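Local coordinates for sensor protein (Bacteroides thetaiotaomicron, PDB 2X7X) that binds fructose through its periplasmic domain, the sensor part of a hybrid two-component system that probably acts as a histidine kinase and transcription regulator, at residues D17-K22 against L92-I97; I68-N71 against P75-P78. All coordinates share one frame; numbering follows the deposited sequence.

From the N terminus, the chain runs through strand 8-13. Asp-17 and the first turn of helix 18-31 then give residues 17-22 of interaction 1. It then builds strand 38-43, helix 48-60 and strand 65-68. The loop after that strand meets the next helix, 73-85, in interaction 2, which closes a short turn of the chain. Strand 90-93 follows, and the residues at its end close the much longer loop of interaction 1. Interaction 2 therefore lies wholly within that loop. The two touch directly: Val-93 pairs with Ile-68 between neighbouring strands, and Arg-95 probably bonds to the carbonyl of Asn-71. Together they tie the fructose site to one parallel sheet.

Interaction 1 (D17-K22 against L92-I97); sequences DSWRHK and LVDRKI. With FRU (beta-D-fructofuranose), chain E.
Arg-20 reaches over to Asp-94 and grips one oxygen, OD2, with NH1 and NH2, at 2.9 Å and 3.0 Å. The contact lies in the fructose site of a periplasmic binding protein domain, where helix 18-31 faces the loop after strand 90-93. The two N-H groups reach OD2 from the same face of the carboxylate, NH1 on the syn side and NH2 on the anti side. The guanidinium and carboxylate planes are 45° apart, so the salt bridge is not coplanar. Ser-69 also bonds to OD2, while OD1 is held by Tyr-245 and by O6 of the sugar. Trp-19 CZ3 lies over one face of the guanidinium of Arg-20, toward its rim.

Arg-20 NE bonds to fructose O1 at 2.8 Å. The Arg-20 chain bends at chi2 (-71°), which brings NE to this oxygen. Shortened to an alanine, this side chain would no longer reach Asp-94, and OD2 is likely to lose its closest charged partner and fructose O1 this donor. Arg-95 comes from the other segment, extended from CG to NE. Its NE bonds to fructose O6 and its NH2 to O5. That NH2 lies 3.5 Å from Arg-20 NH1, but both arginines lie near Asp-94, which is likely to offset their charges.

Trp-19 offers one face to the sugar, with C3 offset toward the ring's rim. Its NE1 bonds to the carbonyl of Tyr-245. Asp-17 is the helix N-cap: its OD2 accepts from Arg-20 N at 2.9 Å, while OD1 accepts a hydrogen bond from fructose O1 at 2.7 Å.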
ATOM      1  N   ASP A  17     -19.246  -3.185 -12.441  1.00 30.33           N
ATOM      2  CA  ASP A  17     -19.162  -3.123 -10.971  1.00 29.73           C
ATOM      3  C   ASP A  17     -17.889  -2.359 -10.583  1.00 29.45           C
ATOM      4  O   ASP A  17     -17.153  -1.905 -11.458  1.00 29.14           O
ATOM      5  CB  ASP A  17     -19.120  -4.538 -10.374  1.00 29.83           C
ATOM      6  CG  ASP A  17     -18.146  -5.465 -11.120  1.00 30.12           C
ATOM      7  OD1 ASP A  17     -18.608  -6.532 -11.582  1.00 31.52           O
ATOM      8  OD2 ASP A  17     -16.940  -5.127 -11.268  1.00 27.79           O
ATOM      9  N   SER A  18     -17.604  -2.252  -9.285  1.00 29.19           N
ATOM     10  CA  SER A  18     -16.452  -1.465  -8.821  1.00 28.96           C
ATOM     11  C   SER A  18     -15.088  -2.031  -9.247  1.00 28.75           C
ATOM     12  O   SER A  18     -14.103  -1.285  -9.326  1.00 28.71           O
ATOM     13  CB  SER A  18     -16.500  -1.241  -7.306  1.00 28.70           C
ATOM     14  OG  SER A  18     -16.401  -2.467  -6.618  1.00 28.97           O
ATOM     15  N   TRP A  19     -15.039  -3.337  -9.520  1.00 28.57           N
ATOM     16  CA  TRP A  19     -13.826  -3.977 -10.025  1.00 28.14           C
ATOM     17  C   TRP A  19     -13.577  -3.595 -11.491  1.00 28.71           C
ATOM     18  O   TRP A  19     -12.507  -3.095 -11.829  1.00 28.18           O
ATOM     19  CB  TRP A  19     -13.903  -5.495  -9.844  1.00 27.67           C
ATOM     20  CG  TRP A  19     -12.597  -6.182 -10.090  1.00 25.85           C
ATOM     21  CD1 TRP A  19     -11.643  -6.482  -9.169  1.00 24.45           C
ATOM     22  CD2 TRP A  19     -12.096  -6.639 -11.352  1.00 24.47           C
ATOM     23  NE1 TRP A  19     -10.577  -7.105  -9.777  1.00 24.30           N
ATOM     24  CE2 TRP A  19     -10.832  -7.210 -11.118  1.00 23.64           C
ATOM     25  CE3 TRP A  19     -12.600  -6.621 -12.663  1.00 24.75           C
ATOM     26  CZ2 TRP A  19     -10.059  -7.763 -12.138  1.00 24.28           C
ATOM     27  CZ3 TRP A  19     -11.829  -7.167 -13.676  1.00 25.06           C
ATOM     28  CH2 TRP A  19     -10.573  -7.730 -13.408  1.00 24.24           C
ATOM     29  N   ARG A  20     -14.570  -3.816 -12.351  1.00 29.78           N
ATOM     30  CA  ARG A  20     -14.513  -3.318 -13.735  1.00 31.26           C
ATOM     31  C   ARG A  20     -14.279  -1.797 -13.792  1.00 32.53           C
ATOM     32  O   ARG A  20     -13.407  -1.322 -14.532  1.00 32.98           O
ATOM     33  CB  ARG A  20     -15.764  -3.703 -14.535  1.00 30.34           C
ATOM     34  CG  ARG A  20     -16.149  -5.177 -14.493  1.00 29.70           C
ATOM     35  CD  ARG A  20     -15.196  -6.089 -15.272  1.00 27.45           C
ATOM     36  NE  ARG A  20     -15.321  -7.489 -14.857  1.00 27.64           N
ATOM     37  CZ  ARG A  20     -14.555  -8.490 -15.306  1.00 28.58           C
ATOM     38  NH1 ARG A  20     -14.740  -9.724 -14.854  1.00 27.69           N
ATOM     39  NH2 ARG A  20     -13.602  -8.270 -16.214  1.00 26.66           N
ATOM     40  N   HIS A  21     -15.030  -1.044 -12.991  1.00 34.00           N
ATOM     41  CA  HIS A  21     -14.870   0.404 -12.928  1.00 35.53           C
ATOM     42  C   HIS A  21     -13.410   0.793 -12.738  1.00 35.65           C
ATOM     43  O   HIS A  21     -12.878   1.619 -13.482  1.00 35.47           O
ATOM     44  CB  HIS A  21     -15.735   1.010 -11.828  1.00 36.08           C
ATOM     45  CG  HIS A  21     -15.908   2.490 -11.958  1.00 40.16           C
ATOM     46  ND1 HIS A  21     -16.812   3.059 -12.835  1.00 43.03           N
ATOM     47  CD2 HIS A  21     -15.280   3.523 -11.341  1.00 42.77           C
ATOM     48  CE1 HIS A  21     -16.738   4.377 -12.746  1.00 43.87           C
ATOM     49  NE2 HIS A  21     -15.817   4.685 -11.847  1.00 43.87           N
ATOM     50  N   LYS A  22     -12.758   0.162 -11.767  1.00 36.10           N
ATOM     51  CA  LYS A  22     -11.352   0.420 -11.502  1.00 36.67           C
ATOM     52  C   LYS A  22     -10.432   0.098 -12.697  1.00 37.35           C
ATOM     53  O   LYS A  22      -9.498   0.853 -12.984  1.00 37.64           O
ATOM     54  CB  LYS A  22     -10.886  -0.339 -10.261  1.00 36.40           C
ATOM     55  CG  LYS A  22      -9.579   0.194  -9.707  1.00 36.66           C
ATOM     56  CD  LYS A  22      -8.932  -0.766  -8.757  1.00 37.46           C
ATOM     57  CE  LYS A  22      -7.502  -0.352  -8.499  1.00 37.96           C
ATOM     58  NZ  LYS A  22      -6.613  -1.543  -8.440  1.00 38.44           N
ATOM     59  N   LEU A  92      -7.261 -11.038 -24.586  1.00 33.61           N
ATOM     60  CA  LEU A  92      -8.061 -11.620 -23.531  1.00 32.51           C
ATOM     61  C   LEU A  92      -7.556 -11.129 -22.188  1.00 31.88           C
ATOM     62  O   LEU A  92      -6.361 -11.251 -21.877  1.00 31.97           O
ATOM     63  CB  LEU A  92      -8.017 -13.151 -23.588  1.00 32.44           C
ATOM     64  CG  LEU A  92      -8.476 -13.858 -24.869  1.00 30.98           C
ATOM     65  CD1 LEU A  92      -8.303 -15.330 -24.682  1.00 29.12           C
ATOM     66  CD2 LEU A  92      -9.919 -13.540 -25.240  1.00 29.11           C
ATOM     67  N   VAL A  93      -8.472 -10.564 -21.403  1.00 30.98           N
ATOM     68  CA  VAL A  93      -8.178 -10.171 -20.030  1.00 30.27           C
ATOM     69  C   VAL A  93      -8.985 -10.991 -19.030  1.00 29.58           C
ATOM     70  O   VAL A  93     -10.195 -11.204 -19.227  1.00 29.13           O
ATOM     71  CB  VAL A  93      -8.471  -8.668 -19.770  1.00 30.27           C
ATOM     72  CG1 VAL A  93      -7.987  -8.288 -18.388  1.00 30.42           C
ATOM     73  CG2 VAL A  93      -7.758  -7.815 -20.769  1.00 30.88           C
ATOM     74  N   ASP A  94      -8.316 -11.431 -17.959  1.00 28.86           N
ATOM     75  CA  ASP A  94      -8.992 -11.965 -16.763  1.00 28.64           C
ATOM     76  C   ASP A  94      -9.736 -13.289 -17.030  1.00 28.44           C
ATOM     77  O   ASP A  94      -9.330 -14.329 -16.523  1.00 28.87           O
ATOM     78  CB  ASP A  94      -9.860 -10.857 -16.097  1.00 28.27           C
ATOM     79  CG  ASP A  94     -11.123 -11.382 -15.444  1.00 28.85           C
ATOM     80  OD1 ASP A  94     -11.046 -12.274 -14.575  1.00 30.92           O
ATOM     81  OD2 ASP A  94     -12.216 -10.880 -15.776  1.00 28.63           O
ATOM     82  N   ARG A  95     -10.802 -13.262 -17.819  1.00 28.19           N
ATOM     83  CA  ARG A  95     -11.478 -14.495 -18.204  1.00 28.44           C
ATOM     84  C   ARG A  95     -10.955 -14.993 -19.541  1.00 29.09           C
ATOM     85  O   ARG A  95     -10.464 -14.205 -20.341  1.00 29.20           O
ATOM     86  CB  ARG A  95     -12.974 -14.287 -18.262  1.00 28.14           C
ATOM     87  CG  ARG A  95     -13.491 -13.669 -17.016  1.00 26.48           C
ATOM     88  CD  ARG A  95     -14.967 -13.876 -16.844  1.00 24.71           C
ATOM     89  NE  ARG A  95     -15.403 -13.176 -15.640  1.00 23.03           N
ATOM     90  CZ  ARG A  95     -16.667 -12.980 -15.297  1.00 22.23           C
ATOM     91  NH1 ARG A  95     -17.670 -13.425 -16.056  1.00 21.17           N
ATOM     92  NH2 ARG A  95     -16.920 -12.321 -14.190  1.00 23.62           N
ATOM     93  N   LYS A  96     -11.041 -16.303 -19.762  1.00 29.62           N
ATOM     94  CA  LYS A  96     -10.463 -16.951 -20.949  1.00 30.19           C
ATOM     95  C   LYS A  96     -11.548 -17.554 -21.855  1.00 30.63           C
ATOM     96  O   LYS A  96     -12.722 -17.635 -21.481  1.00 30.53           O
ATOM     97  CB  LYS A  96      -9.535 -18.108 -20.542  1.00 30.05           C
ATOM     98  CG  LYS A  96      -8.247 -17.790 -19.799  1.00 29.45           C
ATOM     99  CD  LYS A  96      -7.787 -19.093 -19.139  1.00 28.35           C
ATOM    100  CE  LYS A  96      -6.493 -18.974 -18.382  1.00 29.87           C
ATOM    101  NZ  LYS A  96      -6.260 -20.186 -17.524  1.00 28.13           N
ATOM    102  N   ILE A  97     -11.124 -18.007 -23.035  1.00 31.40           N
ATOM    103  CA  ILE A  97     -11.962 -18.813 -23.921  1.00 31.66           C
ATOM    104  C   ILE A  97     -11.363 -20.213 -24.027  1.00 32.51           C
ATOM    105  O   ILE A  97     -10.428 -20.551 -23.292  1.00 32.84           O
ATOM    106  CB  ILE A  97     -12.141 -18.172 -25.317  1.00 31.33           C
ATOM    107  CG1 ILE A  97     -10.790 -17.924 -25.989  1.00 31.20           C
ATOM    108  CG2 ILE A  97     -12.949 -16.885 -25.215  1.00 30.84           C
ATOM    109  CD1 ILE A  97     -10.882 -17.570 -27.460  1.00 31.02           C
TER
HETATM  110  C1  FRU E1335     -15.566  -8.407 -11.606  1.00 24.07           C
HETATM  111  C2  FRU E1335     -15.573  -9.820 -11.052  1.00 22.70           C
HETATM  112  C3  FRU E1335     -14.665  -9.966  -9.835  1.00 21.51           C
HETATM  113  C4  FRU E1335     -14.059 -11.338 -10.051  1.00 21.98           C
HETATM  114  C5  FRU E1335     -13.854 -11.332 -11.560  1.00 22.73           C
HETATM  115  C6  FRU E1335     -13.761 -12.710 -12.211  1.00 23.46           C
HETATM  116  O1  FRU E1335     -16.671  -8.232 -12.490  1.00 24.20           O
HETATM  117  O2  FRU E1335     -16.927 -10.189 -10.769  1.00 22.07           O
HETATM  118  O3  FRU E1335     -15.367  -9.826  -8.591  1.00 19.62           O
HETATM  119  O4  FRU E1335     -12.847 -11.535  -9.314  1.00 21.48           O
HETATM  120  O5  FRU E1335     -15.039 -10.691 -12.041  1.00 23.02           O
HETATM  121  O6  FRU E1335     -13.443 -12.560 -13.609  1.00 24.64           O

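Interaction 2 (I68-N71 against P75-P78); sequences ISAN and PMTP
Met-76 points from helix 73-85 toward residues 68-71, the end of strand 65-68 and the loop after it, and meets three side chains there with three different parts of its own. Its CB faces Ala-70 CB at 4.0 Å, at the level where the two backbones are nearest. Its CG meets the end of Ile-68, with CD1 4.2 Å away, and the two side chains run obliquely to each other. Ile-68 reaches this far because CG1 lies anti to the backbone N (chi1 -176°) and the side chain stays extended to CD1. Met-76 instead bends at chi2 and again at chi3. The bends carry its CE to the other end of the segment, 4.3 Å from Asn-71 CB.

The contact is apolar, with no hydrogen bond across it. The amide of Asn-71 turns to helix 48-60, where ND2 bonds to Asn-48. Asn-48 and Gln-51 of that helix also touch Met-76, and Ile-97 packs on Ala-70.

Here a helix folds back on the end of the strand just before it. This is the strand-loop-helix step of the beta-alpha-beta crossover from strand 65-68 to strand 90-93, a unit of the alpha/beta fold of periplasmic binding proteins, here in the parallel sheet of the first lobe.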
ATOM      1  N   ILE A  68     -11.206  -8.009 -24.666  1.00 40.71           N
ATOM      2  CA  ILE A  68     -12.399  -8.684 -24.151  1.00 39.61           C
ATOM      3  C   ILE A  68     -12.140  -9.527 -22.901  1.00 38.63           C
ATOM      4  O   ILE A  68     -11.098 -10.177 -22.761  1.00 38.48           O
ATOM      5  CB  ILE A  68     -13.106  -9.563 -25.246  1.00 39.70           C
ATOM      6  CG1 ILE A  68     -14.403 -10.165 -24.702  1.00 40.04           C
ATOM      7  CG2 ILE A  68     -12.191 -10.662 -25.740  1.00 39.21           C
ATOM      8  CD1 ILE A  68     -15.194 -10.962 -25.691  1.00 41.50           C
ATOM      9  N   SER A  69     -13.119  -9.507 -22.005  1.00 37.67           N
ATOM     10  CA  SER A  69     -13.194 -10.431 -20.885  1.00 36.52           C
ATOM     11  C   SER A  69     -14.411 -11.349 -21.072  1.00 35.23           C
ATOM     12  O   SER A  69     -15.549 -10.938 -20.835  1.00 35.25           O
ATOM     13  CB  SER A  69     -13.270  -9.655 -19.569  1.00 36.66           C
ATOM     14  OG  SER A  69     -13.827 -10.465 -18.545  1.00 39.18           O
ATOM     15  N   ALA A  70     -14.158 -12.595 -21.483  1.00 33.76           N
ATOM     16  CA  ALA A  70     -15.215 -13.532 -21.917  1.00 32.30           C
ATOM     17  C   ALA A  70     -16.160 -14.034 -20.814  1.00 31.37           C
ATOM     18  O   ALA A  70     -15.770 -14.847 -19.976  1.00 31.05           O
ATOM     19  CB  ALA A  70     -14.586 -14.709 -22.661  1.00 32.05           C
ATOM     20  N   ASN A  71     -17.412 -13.573 -20.857  1.00 30.68           N
ATOM     21  CA  ASN A  71     -18.423 -13.838 -19.813  1.00 30.02           C
ATOM     22  C   ASN A  71     -18.506 -15.285 -19.354  1.00 30.35           C
ATOM     23  O   ASN A  71     -18.491 -15.566 -18.158  1.00 30.16           O
ATOM     24  CB  ASN A  71     -19.804 -13.365 -20.261  1.00 29.43           C
ATOM     25  CG  ASN A  71     -20.850 -13.502 -19.172  1.00 28.03           C
ATOM     26  OD1 ASN A  71     -20.773 -12.841 -18.147  1.00 27.94           O
ATOM     27  ND2 ASN A  71     -21.841 -14.345 -19.401  1.00 25.13           N
ATOM     28  N   PRO A  75     -19.632 -20.278 -24.711  1.00 34.68           N
ATOM     29  CA  PRO A  75     -20.462 -19.503 -25.628  1.00 34.58           C
ATOM     30  C   PRO A  75     -19.710 -18.389 -26.329  1.00 34.75           C
ATOM     31  O   PRO A  75     -20.062 -18.039 -27.450  1.00 35.29           O
ATOM     32  CB  PRO A  75     -21.537 -18.914 -24.718  1.00 34.55           C
ATOM     33  CG  PRO A  75     -21.576 -19.832 -23.539  1.00 35.20           C
ATOM     34  CD  PRO A  75     -20.145 -20.196 -23.329  1.00 34.71           C
ATOM     35  N   MET A  76     -18.678 -17.847 -25.703  1.00 34.65           N
ATOM     36  CA  MET A  76     -17.976 -16.728 -26.311  1.00 35.04           C
ATOM     37  C   MET A  76     -16.848 -17.140 -27.259  1.00 34.90           C
ATOM     38  O   MET A  76     -16.346 -16.312 -28.030  1.00 34.82           O
ATOM     39  CB  MET A  76     -17.450 -15.777 -25.237  1.00 35.27           C
ATOM     40  CG  MET A  76     -17.724 -14.304 -25.550  1.00 37.13           C
ATOM     41  SD  MET A  76     -19.498 -13.949 -25.783  1.00 39.13           S
ATOM     42  CE  MET A  76     -20.185 -14.699 -24.322  1.00 37.63           C
ATOM     43  N   THR A  77     -16.451 -18.407 -27.207  1.00 34.87           N
ATOM     44  CA  THR A  77     -15.351 -18.895 -28.044  1.00 35.07           C
ATOM     45  C   THR A  77     -15.593 -18.633 -29.541  1.00 35.17           C
ATOM     46  O   THR A  77     -14.782 -17.966 -30.174  1.00 34.90           O
ATOM     47  CB  THR A  77     -14.996 -20.384 -27.752  1.00 35.16           C
ATOM     48  OG1 THR A  77     -14.501 -20.497 -26.413  1.00 34.22           O
ATOM     49  CG2 THR A  77     -13.926 -20.901 -28.720  1.00 35.40           C
ATOM     50  N   PRO A  78     -16.719 -19.120 -30.104  1.00 35.59           N
ATOM     51  CA  PRO A  78     -16.942 -18.830 -31.532  1.00 35.89           C
ATOM     52  C   PRO A  78     -16.836 -17.331 -31.855  1.00 36.19           C
ATOM     53  O   PRO A  78     -16.192 -16.946 -32.847  1.00 36.22           O
ATOM     54  CB  PRO A  78     -18.364 -19.354 -31.794  1.00 35.70           C
ATOM     55  CG  PRO A  78     -18.960 -19.647 -30.433  1.00 35.91           C
ATOM     56  CD  PRO A  78     -17.814 -19.921 -29.523  1.00 35.60           C
TER